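Local coordinates for protein D-alanyl-D-alanine carboxypeptidase (Enterococcus faecalis V583, PDB 5ZHF) that removes the C-terminal D-alanine from peptidoglycan-derived pentapeptides as a zinc-dependent carboxypeptidase linked to vancomycin resistance, at residues I174-P179 with P191-Y196. Residues are numbered along the deposited sequence; the frame is centred on the assembly and turned at random.
Sequences IRRYPP and PWHYRY. With ZN (zinc ion), chain C.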
loop_
_atom_site.group_PDB
_atom_site.type_symbol
_atom_site.label_atom_id
_atom_site.label_comp_id
_atom_site.label_asym_id
_atom_site.label_seq_id
_atom_site.Cartn_x
_atom_site.Cartn_y
_atom_site.Cartn_z
ATOM N N ILE A 174 0.187 2.784 -7.758
ATOM C CA ILE A 174 1.557 3.249 -7.566
ATOM C C ILE A 174 2.268 2.497 -6.450
ATOM O O ILE A 174 1.644 2.050 -5.456
ATOM C CB ILE A 174 1.638 4.774 -7.307
ATOM C CG1 ILE A 174 0.854 5.177 -6.036
ATOM C CG2 ILE A 174 1.097 5.512 -8.511
ATOM C CD1 ILE A 174 0.895 6.668 -5.711
ATOM N N ARG A 175 3.589 2.370 -6.634
ATOM C CA ARG A 175 4.488 1.899 -5.599
ATOM C C ARG A 175 4.576 3.036 -4.592
ATOM O O ARG A 175 5.285 4.030 -4.800
ATOM C CB ARG A 175 5.858 1.553 -6.195
ATOM C CG ARG A 175 6.815 0.942 -5.200
ATOM C CD ARG A 175 8.168 0.737 -5.835
ATOM N NE ARG A 175 9.128 0.155 -4.896
ATOM C CZ ARG A 175 10.306 -0.363 -5.255
ATOM N NH1 ARG A 175 10.671 -0.417 -6.532
ATOM N NH2 ARG A 175 11.109 -0.867 -4.333
ATOM N N ARG A 176 3.786 2.911 -3.537
ATOM C CA ARG A 176 3.470 4.050 -2.682
ATOM C C ARG A 176 4.657 4.576 -1.889
ATOM O O ARG A 176 4.727 5.784 -1.604
ATOM C CB ARG A 176 2.388 3.646 -1.706
ATOM C CG ARG A 176 1.907 4.735 -0.775
ATOM C CD ARG A 176 1.317 5.887 -1.536
ATOM N NE ARG A 176 0.832 6.923 -0.639
ATOM C CZ ARG A 176 1.565 7.918 -0.131
ATOM N NH1 ARG A 176 2.882 7.993 -0.348
ATOM N NH2 ARG A 176 0.970 8.831 0.632
ATOM N N TYR A 177 5.534 3.666 -1.481
ATOM C CA TYR A 177 6.638 3.979 -0.566
ATOM C C TYR A 177 7.974 3.570 -1.190
ATOM O O TYR A 177 8.587 2.595 -0.766
ATOM C CB TYR A 177 6.420 3.293 0.770
ATOM C CG TYR A 177 5.093 3.607 1.439
ATOM C CD1 TYR A 177 4.718 4.932 1.720
ATOM C CD2 TYR A 177 4.193 2.588 1.769
ATOM C CE1 TYR A 177 3.517 5.217 2.347
ATOM C CE2 TYR A 177 2.979 2.873 2.396
ATOM C CZ TYR A 177 2.634 4.187 2.665
ATOM O OH TYR A 177 1.422 4.460 3.295
ATOM N N PRO A 178 8.405 4.314 -2.208
ATOM C CA PRO A 178 9.627 3.927 -2.904
ATOM C C PRO A 178 10.879 4.207 -2.092
ATOM O O PRO A 178 10.866 5.035 -1.180
ATOM C CB PRO A 178 9.592 4.755 -4.193
ATOM C CG PRO A 178 8.720 5.887 -3.929
ATOM C CD PRO A 178 7.793 5.514 -2.808
ATOM N N PRO A 179 11.959 3.479 -2.396
ATOM C CA PRO A 179 13.157 3.577 -1.557
ATOM C C PRO A 179 13.831 4.951 -1.565
ATOM O O PRO A 179 14.482 5.317 -0.592
ATOM C CB PRO A 179 14.091 2.496 -2.139
ATOM C CG PRO A 179 13.566 2.177 -3.489
ATOM C CD PRO A 179 12.089 2.447 -3.445
ATOM N N PRO A 191 8.164 -2.735 -0.943
ATOM C CA PRO A 191 7.920 -3.001 -2.368
ATOM C C PRO A 191 6.653 -3.801 -2.668
ATOM O O PRO A 191 6.313 -3.993 -3.831
ATOM C CB PRO A 191 9.175 -3.786 -2.801
ATOM C CG PRO A 191 9.677 -4.395 -1.548
ATOM C CD PRO A 191 9.414 -3.382 -0.478
ATOM N N TRP A 192 5.984 -4.269 -1.603
ATOM C CA TRP A 192 4.669 -4.918 -1.661
ATOM C C TRP A 192 3.467 -3.960 -1.645
ATOM O O TRP A 192 2.378 -4.374 -2.036
ATOM C CB TRP A 192 4.509 -5.886 -0.473
ATOM C CG TRP A 192 4.820 -5.277 0.830
ATOM C CD1 TRP A 192 3.979 -4.569 1.640
ATOM C CD2 TRP A 192 6.094 -5.286 1.504
ATOM N NE1 TRP A 192 4.640 -4.143 2.746
ATOM C CE2 TRP A 192 5.940 -4.563 2.693
ATOM C CE3 TRP A 192 7.344 -5.828 1.205
ATOM C CZ2 TRP A 192 6.989 -4.387 3.607
ATOM C CZ3 TRP A 192 8.390 -5.639 2.108
ATOM C CH2 TRP A 192 8.198 -4.943 3.295
ATOM N N HIS A 193 3.641 -2.728 -1.162
ATOM C CA HIS A 193 2.471 -1.874 -0.833
ATOM C C HIS A 193 2.114 -0.959 -2.026
ATOM O O HIS A 193 2.856 -0.028 -2.349
ATOM C CB HIS A 193 2.723 -1.062 0.428
ATOM C CG HIS A 193 1.570 -0.206 0.838
ATOM N ND1 HIS A 193 0.796 -0.466 1.949
ATOM C CD2 HIS A 193 1.058 0.912 0.273
ATOM C CE1 HIS A 193 -0.129 0.472 2.061
ATOM N NE2 HIS A 193 0.023 1.333 1.066
ATOM N N TYR A 194 0.982 -1.265 -2.666
ATOM C CA TYR A 194 0.471 -0.564 -3.848
ATOM C C TYR A 194 -0.853 0.156 -3.541
ATOM O O TYR A 194 -1.739 -0.392 -2.871
ATOM C CB TYR A 194 0.383 -1.521 -5.059
ATOM C CG TYR A 194 1.766 -1.638 -5.655
ATOM C CD1 TYR A 194 2.751 -2.414 -5.047
ATOM C CD2 TYR A 194 2.139 -0.863 -6.761
ATOM C CE1 TYR A 194 4.054 -2.459 -5.564
ATOM C CE2 TYR A 194 3.422 -0.892 -7.270
ATOM C CZ TYR A 194 4.394 -1.670 -6.661
ATOM O OH TYR A 194 5.661 -1.635 -7.194
ATOM N N ARG A 195 -0.945 1.402 -4.024
ATOM C CA ARG A 195 -2.067 2.319 -3.731
ATOM C C ARG A 195 -2.740 2.676 -5.033
ATOM O O ARG A 195 -2.064 3.058 -5.999
ATOM C CB ARG A 195 -1.528 3.583 -3.049
ATOM C CG ARG A 195 -2.431 4.811 -3.047
ATOM C CD ARG A 195 -3.757 4.600 -2.334
ATOM N NE ARG A 195 -4.630 5.709 -2.699
ATOM C CZ ARG A 195 -4.716 6.874 -2.089
ATOM N NH1 ARG A 195 -4.050 7.128 -0.965
ATOM N NH2 ARG A 195 -5.544 7.797 -2.596
ATOM N N TYR A 196 -4.064 2.547 -5.070
ATOM C CA TYR A 196 -4.824 2.975 -6.225
ATOM C C TYR A 196 -5.028 4.497 -6.182
ATOM O O TYR A 196 -5.604 5.023 -5.222
ATOM C CB TYR A 196 -6.191 2.323 -6.272
ATOM C CG TYR A 196 -6.944 2.699 -7.532
ATOM C CD1 TYR A 196 -6.636 2.108 -8.753
ATOM C CD2 TYR A 196 -7.924 3.705 -7.507
ATOM C CE1 TYR A 196 -7.317 2.454 -9.914
ATOM C CE2 TYR A 196 -8.610 4.060 -8.664
ATOM C CZ TYR A 196 -8.309 3.449 -9.854
ATOM O OH TYR A 196 -8.998 3.778 -11.004
HETATM ZN ZN ZN C . 0.705 -2.113 3.082
HETATM O O HOH W 1 5.471 0.868 -1.858
HETATM O O HOH W 2 2.498 -2.243 4.381
#
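Ile174 and Arg195 form an antiparallel hydrogen-bonded pair, Ile174 N to Arg195 O at 2.9 Å and Arg195 N to Ile174 O at 3.0 Å; next to it Arg175 and Tyr194 form a non-hydrogen-bonded pair, and a weak bond from Arg176 N to His193 O (3.3 Å) follows. There a water takes the N-H of Tyr177 and lies 2.8 Å (its O) from His193 O. On one face of the sheet, Arg175 lays its CA over the Tyr194 ring in a CH-pi contact, 3.9 Å from the centroid. With CG anti to the backbone N (chi1 -175°), its extended chain crosses the phenol end, CB 3.3 Å from Tyr194 OH, and carries the guanidinium past Pro191 CB to Asp165 and Asn189. Toward the metal, Tyr177 CE2 sits over one face of the His193 imidazole, 3.5 Å from CD2, the two planes at 43°, while Arg176 CB meets the imidazole edge. Glu139 forms salt bridges with Arg176 and Arg195, and its hydrogen bond from His193 NE2 probably holds the ring's rotation, with His193 ND1 on the zinc ion at 2.0 Å. His140, Asp147 and a water complete this site, the His/Asp/His zinc centre of M15 peptidases, built on their central antiparallel sheet.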